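Polyhedrin (Uranotaenia sapphirina cypovirus, PDB 4S1L) forms the crystalline matrix of the polyhedra, the occlusion bodies that enclose cypovirus particles, and binds ATP. Local coordinates at residues 59-64 with 92-97; 100-105 with 163-168. All coordinates share one frame; numbering follows the deposited sequence.

Interaction 1: residues 59-64 with 92-97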
ATOM      1  N   GLU A  59      10.035   5.947  -7.485  1.00 19.86           N
ATOM      2  CA  GLU A  59       9.452   7.035  -6.722  1.00 19.47           C
ATOM      3  C   GLU A  59      10.497   8.051  -6.263  1.00 21.87           C
ATOM      4  O   GLU A  59      10.177   9.211  -6.025  1.00 23.83           O
ATOM      5  CB  GLU A  59       8.683   6.470  -5.505  1.00 20.49           C
ATOM      6  CG  GLU A  59       7.287   5.967  -5.859  1.00 26.77           C
ATOM      7  CD  GLU A  59       6.659   5.004  -4.821  1.00 34.33           C
ATOM      8  OE1 GLU A  59       7.340   4.530  -3.882  1.00 23.53           O
ATOM      9  OE2 GLU A  59       5.462   4.681  -4.995  1.00 37.59           O
ATOM     10  N   LEU A  60      11.753   7.624  -6.165  1.00 17.79           N
ATOM     11  CA  LEU A  60      12.824   8.468  -5.657  1.00 25.23           C
ATOM     12  C   LEU A  60      13.523   9.261  -6.752  1.00 24.87           C
ATOM     13  O   LEU A  60      14.393  10.062  -6.450  1.00 26.54           O
ATOM     14  CB  LEU A  60      13.896   7.627  -4.940  1.00 27.13           C
ATOM     15  CG  LEU A  60      13.833   7.435  -3.444  1.00 38.13           C
ATOM     16  CD1 LEU A  60      15.012   6.565  -3.041  1.00 36.56           C
ATOM     17  CD2 LEU A  60      13.858   8.775  -2.728  1.00 29.28           C
ATOM     18  N   MET A  61      13.178   9.001  -8.014  1.00 22.50           N
ATOM     19  CA  MET A  61      13.708   9.790  -9.119  1.00 22.15           C
ATOM     20  C   MET A  61      13.050  11.158  -9.139  1.00 26.65           C
ATOM     21  O   MET A  61      11.861  11.287  -8.823  1.00 23.69           O
ATOM     22  CB  MET A  61      13.459   9.093 -10.462  1.00 26.49           C
ATOM     23  CG  MET A  61      14.066   7.718 -10.578  1.00 31.93           C
ATOM     24  SD  MET A  61      15.855   7.749 -10.704  1.00 37.29           S
ATOM     25  CE  MET A  61      15.982   8.031 -12.462  1.00 32.97           C
ATOM     26  N   TRP A  62      13.799  12.182  -9.520  1.00 18.73           N
ATOM     27  CA  TRP A  62      13.167  13.457  -9.819  1.00 19.34           C
ATOM     28  C   TRP A  62      12.398  13.229 -11.096  1.00 20.30           C
ATOM     29  O   TRP A  62      12.998  12.906 -12.128  1.00 23.32           O
ATOM     30  CB  TRP A  62      14.158  14.606  -9.981  1.00 21.91           C
ATOM     31  CG  TRP A  62      13.457  15.916 -10.328  1.00 20.49           C
ATOM     32  CD1 TRP A  62      13.459  16.562 -11.530  1.00 21.18           C
ATOM     33  CD2 TRP A  62      12.642  16.710  -9.444  1.00 19.96           C
ATOM     34  NE1 TRP A  62      12.691  17.711 -11.453  1.00 20.36           N
ATOM     35  CE2 TRP A  62      12.181  17.824 -10.185  1.00 21.21           C
ATOM     36  CE3 TRP A  62      12.254  16.579  -8.105  1.00 24.58           C
ATOM     37  CZ2 TRP A  62      11.367  18.804  -9.626  1.00 22.93           C
ATOM     38  CZ3 TRP A  62      11.445  17.551  -7.550  1.00 23.32           C
ATOM     39  CH2 TRP A  62      11.014  18.652  -8.308  1.00 23.39           C
ATOM     40  N   ASP A  63      11.075  13.356 -11.015  1.00 20.69           N
ATOM     41  CA  ASP A  63      10.198  12.897 -12.089  1.00 22.75           C
ATOM     42  C   ASP A  63       9.434  13.984 -12.838  1.00 21.50           C
ATOM     43  O   ASP A  63       8.411  13.703 -13.463  1.00 23.33           O
ATOM     44  CB  ASP A  63       9.200  11.858 -11.525  1.00 18.56           C
ATOM     45  CG  ASP A  63       8.479  12.330 -10.257  1.00 22.23           C
ATOM     46  OD1 ASP A  63       8.901  13.311  -9.625  1.00 24.71           O
ATOM     47  OD2 ASP A  63       7.466  11.699  -9.885  1.00 26.78           O
ATOM     48  N   ILE A  64       9.950  15.205 -12.825  1.00 20.43           N
ATOM     49  CA  ILE A  64       9.315  16.319 -13.529  1.00 21.50           C
ATOM     50  C   ILE A  64      10.133  16.660 -14.763  1.00 25.83           C
ATOM     51  O   ILE A  64      11.352  16.814 -14.703  1.00 23.86           O
ATOM     52  CB  ILE A  64       9.161  17.554 -12.601  1.00 24.34           C
ATOM     53  CG1 ILE A  64       8.481  17.140 -11.289  1.00 24.16           C
ATOM     54  CG2 ILE A  64       8.353  18.663 -13.256  1.00 24.60           C
ATOM     55  CD1 ILE A  64       7.223  16.278 -11.458  1.00 23.15           C
ATOM     56  N   ARG A  92      23.635   7.791 -22.305  1.00 23.62           N
ATOM     57  CA  ARG A  92      24.212   8.605 -21.249  1.00 23.46           C
ATOM     58  C   ARG A  92      23.560   8.186 -19.934  1.00 28.33           C
ATOM     59  O   ARG A  92      22.524   7.502 -19.954  1.00 21.67           O
ATOM     60  CB  ARG A  92      23.987  10.093 -21.511  1.00 24.10           C
ATOM     61  CG  ARG A  92      22.536  10.504 -21.423  1.00 24.48           C
ATOM     62  CD  ARG A  92      22.309  11.961 -21.884  1.00 38.68           C
ATOM     63  NE  ARG A  92      21.273  12.574 -21.060  1.00 53.26           N
ATOM     64  CZ  ARG A  92      19.966  12.544 -21.319  1.00 57.64           C
ATOM     65  NH1 ARG A  92      19.514  11.951 -22.422  1.00 47.38           N
ATOM     66  NH2 ARG A  92      19.108  13.126 -20.476  1.00 55.31           N
ATOM     67  N   SER A  93      24.126   8.623 -18.812  1.00 23.56           N
ATOM     68  CA  SER A  93      23.591   8.238 -17.499  1.00 20.43           C
ATOM     69  C   SER A  93      22.354   9.052 -17.146  1.00 25.61           C
ATOM     70  O   SER A  93      21.948   9.942 -17.892  1.00 21.31           O
ATOM     71  CB  SER A  93      24.650   8.396 -16.396  1.00 20.89           C
ATOM     72  OG  SER A  93      24.718   9.731 -15.933  1.00 24.86           O
ATOM     73  N   ALA A  94      21.762   8.738 -15.995  1.00 19.85           N
ATOM     74  CA  ALA A  94      20.543   9.445 -15.555  1.00 24.83           C
ATOM     75  C   ALA A  94      20.805  10.250 -14.295  1.00 20.79           C
ATOM     76  O   ALA A  94      19.862  10.588 -13.572  1.00 21.09           O
ATOM     77  CB  ALA A  94      19.396   8.450 -15.308  1.00 28.83           C
ATOM     78  N   ILE A  95      22.069  10.590 -14.054  1.00 19.47           N
ATOM     79  CA  ILE A  95      22.452  11.203 -12.790  1.00 23.19           C
ATOM     80  C   ILE A  95      21.706  12.535 -12.490  1.00 23.27           C
ATOM     81  O   ILE A  95      21.557  12.893 -11.305  1.00 22.22           O
ATOM     82  CB  ILE A  95      23.994  11.415 -12.737  1.00 23.85           C
ATOM     83  CG1 ILE A  95      24.465  11.362 -11.277  1.00 28.92           C
ATOM     84  CG2 ILE A  95      24.396  12.701 -13.398  1.00 24.10           C
ATOM     85  CD1 ILE A  95      25.976  11.220 -11.087  1.00 35.33           C
ATOM     86  N   ASN A  96      21.230  13.243 -13.523  1.00 18.63           N
ATOM     87  CA  ASN A  96      20.445  14.473 -13.313  1.00 21.04           C
ATOM     88  C   ASN A  96      19.209  14.251 -12.425  1.00 23.89           C
ATOM     89  O   ASN A  96      18.731  15.203 -11.793  1.00 22.96           O
ATOM     90  CB  ASN A  96      19.950  15.086 -14.639  1.00 28.44           C
ATOM     91  CG  ASN A  96      21.068  15.671 -15.512  1.00 26.94           C
ATOM     92  OD1 ASN A  96      22.218  15.789 -15.097  1.00 26.67           O
ATOM     93  ND2 ASN A  96      20.698  16.068 -16.737  1.00 28.53           N
ATOM     94  N   ARG A  97      18.683  13.017 -12.382  1.00 17.77           N
ATOM     95  CA  ARG A  97      17.408  12.745 -11.738  1.00 23.68           C
ATOM     96  C   ARG A  97      17.535  11.844 -10.503  1.00 21.25           C
ATOM     97  O   ARG A  97      16.529  11.473  -9.908  1.00 22.64           O
ATOM     98  CB  ARG A  97      16.441  12.115 -12.754  1.00 22.77           C
ATOM     99  CG  ARG A  97      16.035  13.077 -13.891  1.00 24.59           C
ATOM    100  CD  ARG A  97      15.044  12.441 -14.873  1.00 26.69           C
ATOM    101  NE  ARG A  97      14.691  13.394 -15.923  1.00 24.22           N
ATOM    102  CZ  ARG A  97      13.838  14.393 -15.759  1.00 28.27           C
ATOM    103  NH1 ARG A  97      13.217  14.566 -14.589  1.00 27.17           N
ATOM    104  NH2 ARG A  97      13.594  15.215 -16.776  1.00 34.23           N
TER

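Interaction 2: residues 100-105 with 163-168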
ATOM      1  N   LYS A 100      21.230  13.431  -4.886  1.00 22.49           N
ATOM      2  CA  LYS A 100      22.593  13.574  -4.395  1.00 21.84           C
ATOM      3  C   LYS A 100      22.681  13.198  -2.935  1.00 22.14           C
ATOM      4  O   LYS A 100      23.688  12.676  -2.477  1.00 22.08           O
ATOM      5  CB  LYS A 100      23.095  15.019  -4.528  1.00 29.04           C
ATOM      6  CG  LYS A 100      23.495  15.433  -5.921  1.00 54.07           C
ATOM      7  CD  LYS A 100      24.171  16.808  -5.891  1.00 63.21           C
ATOM      8  CE  LYS A 100      25.588  16.745  -5.305  1.00 72.69           C
ATOM      9  NZ  LYS A 100      26.509  15.839  -6.082  1.00 64.21           N
ATOM     10  N   LYS A 101      21.619  13.525  -2.201  1.00 22.49           N
ATOM     11  CA  LYS A 101      21.582  13.399  -0.741  1.00 22.11           C
ATOM     12  C   LYS A 101      20.199  12.965  -0.296  1.00 21.00           C
ATOM     13  O   LYS A 101      19.213  13.390  -0.884  1.00 22.35           O
ATOM     14  CB  LYS A 101      21.951  14.743  -0.094  1.00 26.67           C
ATOM     15  CG  LYS A 101      21.815  14.797   1.407  1.00 33.94           C
ATOM     16  CD  LYS A 101      22.404  16.090   1.996  1.00 30.89           C
ATOM     17  CE  LYS A 101      21.552  17.304   1.724  1.00 35.39           C
ATOM     18  NZ  LYS A 101      22.089  18.526   2.413  1.00 34.72           N
ATOM     19  N   LEU A 102      20.141  12.156   0.765  1.00 19.21           N
ATOM     20  CA  LEU A 102      18.902  11.791   1.438  1.00 18.82           C
ATOM     21  C   LEU A 102      19.004  12.210   2.894  1.00 22.46           C
ATOM     22  O   LEU A 102      20.029  11.960   3.538  1.00 21.77           O
ATOM     23  CB  LEU A 102      18.659  10.279   1.368  1.00 22.00           C
ATOM     24  CG  LEU A 102      17.716   9.573   0.400  1.00 35.67           C
ATOM     25  CD1 LEU A 102      17.399  10.323  -0.845  1.00 30.59           C
ATOM     26  CD2 LEU A 102      18.320   8.200   0.089  1.00 22.89           C
ATOM     27  N   SER A 103      17.960  12.863   3.389  1.00 17.25           N
ATOM     28  CA  SER A 103      17.830  13.218   4.799  1.00 18.78           C
ATOM     29  C   SER A 103      16.626  12.511   5.391  1.00 20.38           C
ATOM     30  O   SER A 103      15.569  12.486   4.785  1.00 19.50           O
ATOM     31  CB  SER A 103      17.657  14.722   4.972  1.00 19.70           C
ATOM     32  OG  SER A 103      18.694  15.440   4.350  1.00 22.89           O
ATOM     33  N   PHE A 104      16.782  11.987   6.595  1.00 17.41           N
ATOM     34  CA  PHE A 104      15.701  11.286   7.279  1.00 17.71           C
ATOM     35  C   PHE A 104      15.424  12.021   8.582  1.00 19.62           C
ATOM     36  O   PHE A 104      16.288  12.051   9.452  1.00 21.35           O
ATOM     37  CB  PHE A 104      16.070   9.823   7.566  1.00 18.89           C
ATOM     38  CG  PHE A 104      16.354   9.008   6.336  1.00 17.64           C
ATOM     39  CD1 PHE A 104      17.585   9.112   5.686  1.00 20.29           C
ATOM     40  CD2 PHE A 104      15.400   8.157   5.820  1.00 21.43           C
ATOM     41  CE1 PHE A 104      17.855   8.377   4.531  1.00 24.40           C
ATOM     42  CE2 PHE A 104      15.650   7.416   4.660  1.00 24.15           C
ATOM     43  CZ  PHE A 104      16.884   7.521   4.015  1.00 20.92           C
ATOM     44  N   TYR A 105      14.233  12.600   8.712  1.00 19.41           N
ATOM     45  CA  TYR A 105      13.836  13.320   9.917  1.00 18.77           C
ATOM     46  C   TYR A 105      12.807  12.508  10.734  1.00 19.01           C
ATOM     47  O   TYR A 105      11.731  12.182  10.256  1.00 17.54           O
ATOM     48  CB  TYR A 105      13.271  14.702   9.545  1.00 19.42           C
ATOM     49  CG  TYR A 105      14.343  15.618   9.009  1.00 18.74           C
ATOM     50  CD1 TYR A 105      15.220  16.251   9.877  1.00 19.92           C
ATOM     51  CD2 TYR A 105      14.535  15.797   7.638  1.00 21.91           C
ATOM     52  CE1 TYR A 105      16.235  17.057   9.407  1.00 17.24           C
ATOM     53  CE2 TYR A 105      15.549  16.624   7.160  1.00 21.45           C
ATOM     54  CZ  TYR A 105      16.394  17.249   8.050  1.00 18.98           C
ATOM     55  OH  TYR A 105      17.427  18.068   7.591  1.00 20.41           O
ATOM     56  N   TRP A 163      19.137  11.543  10.194  1.00 16.48           N
ATOM     57  CA  TRP A 163      20.232  10.769   9.623  1.00 15.27           C
ATOM     58  C   TRP A 163      20.402  11.203   8.190  1.00 16.62           C
ATOM     59  O   TRP A 163      19.405  11.504   7.500  1.00 19.14           O
ATOM     60  CB  TRP A 163      19.978   9.256   9.724  1.00 18.73           C
ATOM     61  CG  TRP A 163      21.184   8.447   9.310  1.00 20.96           C
ATOM     62  CD1 TRP A 163      22.355   8.336   9.997  1.00 21.44           C
ATOM     63  CD2 TRP A 163      21.347   7.669   8.118  1.00 19.81           C
ATOM     64  NE1 TRP A 163      23.235   7.539   9.313  1.00 23.42           N
ATOM     65  CE2 TRP A 163      22.642   7.109   8.164  1.00 19.16           C
ATOM     66  CE3 TRP A 163      20.521   7.372   7.026  1.00 23.13           C
ATOM     67  CZ2 TRP A 163      23.133   6.281   7.165  1.00 18.64           C
ATOM     68  CZ3 TRP A 163      21.014   6.546   6.026  1.00 22.74           C
ATOM     69  CH2 TRP A 163      22.299   5.999   6.112  1.00 26.66           C
ATOM     70  N   TYR A 164      21.656  11.313   7.766  1.00 19.33           N
ATOM     71  CA  TYR A 164      21.992  11.812   6.426  1.00 20.30           C
ATOM     72  C   TYR A 164      22.868  10.831   5.663  1.00 19.14           C
ATOM     73  O   TYR A 164      23.706  10.155   6.250  1.00 18.02           O
ATOM     74  CB  TYR A 164      22.737  13.160   6.497  1.00 19.13           C
ATOM     75  CG  TYR A 164      21.969  14.210   7.252  1.00 20.74           C
ATOM     76  CD1 TYR A 164      21.032  14.999   6.608  1.00 21.70           C
ATOM     77  CD2 TYR A 164      22.129  14.358   8.620  1.00 23.26           C
ATOM     78  CE1 TYR A 164      20.299  15.939   7.300  1.00 23.38           C
ATOM     79  CE2 TYR A 164      21.383  15.292   9.328  1.00 27.36           C
ATOM     80  CZ  TYR A 164      20.471  16.076   8.662  1.00 20.06           C
ATOM     81  OH  TYR A 164      19.725  17.008   9.355  1.00 24.09           O
ATOM     82  N   VAL A 165      22.678  10.762   4.355  1.00 19.60           N
ATOM     83  CA  VAL A 165      23.533   9.931   3.515  1.00 19.54           C
ATOM     84  C   VAL A 165      23.690  10.550   2.121  1.00 21.60           C
ATOM     85  O   VAL A 165      22.746  11.091   1.537  1.00 20.96           O
ATOM     86  CB  VAL A 165      22.984   8.462   3.391  1.00 19.83           C
ATOM     87  CG1 VAL A 165      21.629   8.397   2.665  1.00 25.92           C
ATOM     88  CG2 VAL A 165      23.981   7.578   2.662  1.00 23.58           C
ATOM     89  N   GLU A 166      24.915  10.472   1.620  1.00 22.36           N
ATOM     90  CA  GLU A 166      25.260  10.905   0.275  1.00 24.90           C
ATOM     91  C   GLU A 166      25.183   9.678  -0.621  1.00 24.44           C
ATOM     92  O   GLU A 166      25.725   8.624  -0.279  1.00 23.14           O
ATOM     93  CB  GLU A 166      26.677  11.532   0.262  1.00 23.40           C
ATOM     94  CG  GLU A 166      27.113  12.105  -1.056  1.00 30.17           C
ATOM     95  CD  GLU A 166      28.390  12.932  -0.935  1.00 40.55           C
ATOM     96  OE1 GLU A 166      29.193  12.668  -0.027  1.00 42.47           O
ATOM     97  OE2 GLU A 166      28.579  13.858  -1.743  1.00 56.53           O
ATOM     98  N   LEU A 167      24.520   9.810  -1.759  1.00 20.42           N
ATOM     99  CA  LEU A 167      24.446   8.714  -2.708  1.00 22.60           C
ATOM    100  C   LEU A 167      25.608   8.810  -3.695  1.00 25.76           C
ATOM    101  O   LEU A 167      26.331   9.803  -3.705  1.00 27.02           O
ATOM    102  CB  LEU A 167      23.108   8.728  -3.448  1.00 21.81           C
ATOM    103  CG  LEU A 167      21.889   8.462  -2.565  1.00 26.07           C
ATOM    104  CD1 LEU A 167      20.644   8.389  -3.432  1.00 25.96           C
ATOM    105  CD2 LEU A 167      22.046   7.167  -1.756  1.00 35.24           C
ATOM    106  N   ASP A 168      25.779   7.782  -4.519  1.00 29.75           N
ATOM    107  CA  ASP A 168      26.924   7.729  -5.426  1.00 32.25           C
ATOM    108  C   ASP A 168      26.520   7.551  -6.893  1.00 29.40           C
ATOM    109  O   ASP A 168      27.196   6.874  -7.645  1.00 29.35           O
ATOM    110  CB  ASP A 168      27.877   6.612  -4.994  1.00 31.30           C
ATOM    111  CG  ASP A 168      27.248   5.245  -5.043  1.00 46.93           C
ATOM    112  OD1 ASP A 168      26.092   5.118  -5.499  1.00 55.04           O
ATOM    113  OD2 ASP A 168      27.930   4.280  -4.636  1.00 68.13           O
TER

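Interaction 1: residues 59-64 with 92-97
R97 meets W62 and I64 through hydrogen bonds to main-chain carbonyls. Its NH1 is shared between two oxygens: it reaches W62 O at 3.0 Å, while the distance from NH1 to I64 O is 2.9 Å and that bond is nearly straight, with 166° at the hydrogen. Both oxygens lie close to the guanidinium plane, as the N-H bonds require, yet NH1 stands well above the plane of either carbonyl and so is not on a lone pair of either. A second bond from NH2 to I64 O is weak. Arginine suits this place because a long, flat donor can serve two carbonyls of one loop at once; its chain is fully extended from CG to NE and passes W62 O on the way, with CD 3.5 Å from that oxygen. One backbone bond runs the other way, W62 N to R97 O at 2.8 Å, with the donor on a lone pair in the carbonyl plane.

The contact ties two irregular stretches together: the loop leading from strand 50-55 into strand 64-65, and the short 3-10 turn at 95-97, closed by R97 N bonding to A94 O, that precedes strand 101-107.

Flat groups also meet here. The planes of the W62 indole and the guanidinium are nearly parallel (6°), but NH1 comes to 3.7 Å from W62 CD1 obliquely. I64 CG1 rests over one face of that indole near its rim, and W210 and Y35 also meet the ring.

The apolar contacts belong to M61. Bent at chi2 and chi3, it brings its methyl CE to 4.1 Å from R97 CB and more loosely toward A94 CB; this flexible thioether also packs on L75 and I79 of helix 72-83.

Interaction 2: residues 100-105 with 163-168
W163 begins the pairing with both its backbone groups bonded to F104, its N donating to F104 O and its O accepting from F104 N at 2.8 Å. The two aromatic side chains lie side by side on the same face, pointing the same way. Their planes are inclined at 43°, and F104 CD1 comes to 3.7 Å from W163 CE3 at the indole edge. Broad rings suit this face, where I117 of strand 116-120 touches both.

Y164 turns to the other face. Its CG lies anti to the carbonyl carbon (chi1 -56°), which brings an edge of the ring to S103, whose small side chain sets OG 3.3 Å from Y164 CD1, near the ring plane. Beyond it, Y164 OH donates to Y105 OH over 3.1 Å; the latter hydroxyl is also bonded to L230 N, so a phenol serves here as both ring and polar link.

This is regular antiparallel pairing between neighbouring strands, with strand 27-34 on the far side of 101-107. L102 and F104 turn toward I174 of strand 173-179, F104 also touching V176 and I119, so their face packs against a second antiparallel sheet (50-55, 173-179, 116-120). V165 forms the next hydrogen-bonded pair, with L102: V165 O accepts from L102 N at 2.9 Å, and L102 O receives V165 N. Compact and branched, V165 sets CG1 3.7 Å from L102 CB.

E166 pairs with K101 without mutual backbone bonds. The last bond comes from L167 N to K100 O, just where K100 and K101 both face E34 in a classic beta bulge; L167 CD1 packs on L102 CD2.

The two contacts follow one another along the chain: interaction 1 closes at R97, and the strand used by interaction 2 starts only a few residues later. Their centres are 16 Å apart, but they meet directly where L60 CD2 of the 59-64 loop packs 4.3 Å from L102 CD1 of the sheet. Interaction 1 lies far from the chain centre (about 19 Å between centres), though it is buried, and away from the nucleotide site. Interaction 2 is more central, about 10 Å from the chain centre, and its Y164 end approaches that site: the Y164 side chain is about 8 Å from the bound ATP and about 8 Å from the side chain of S234, an ATP-binding residue.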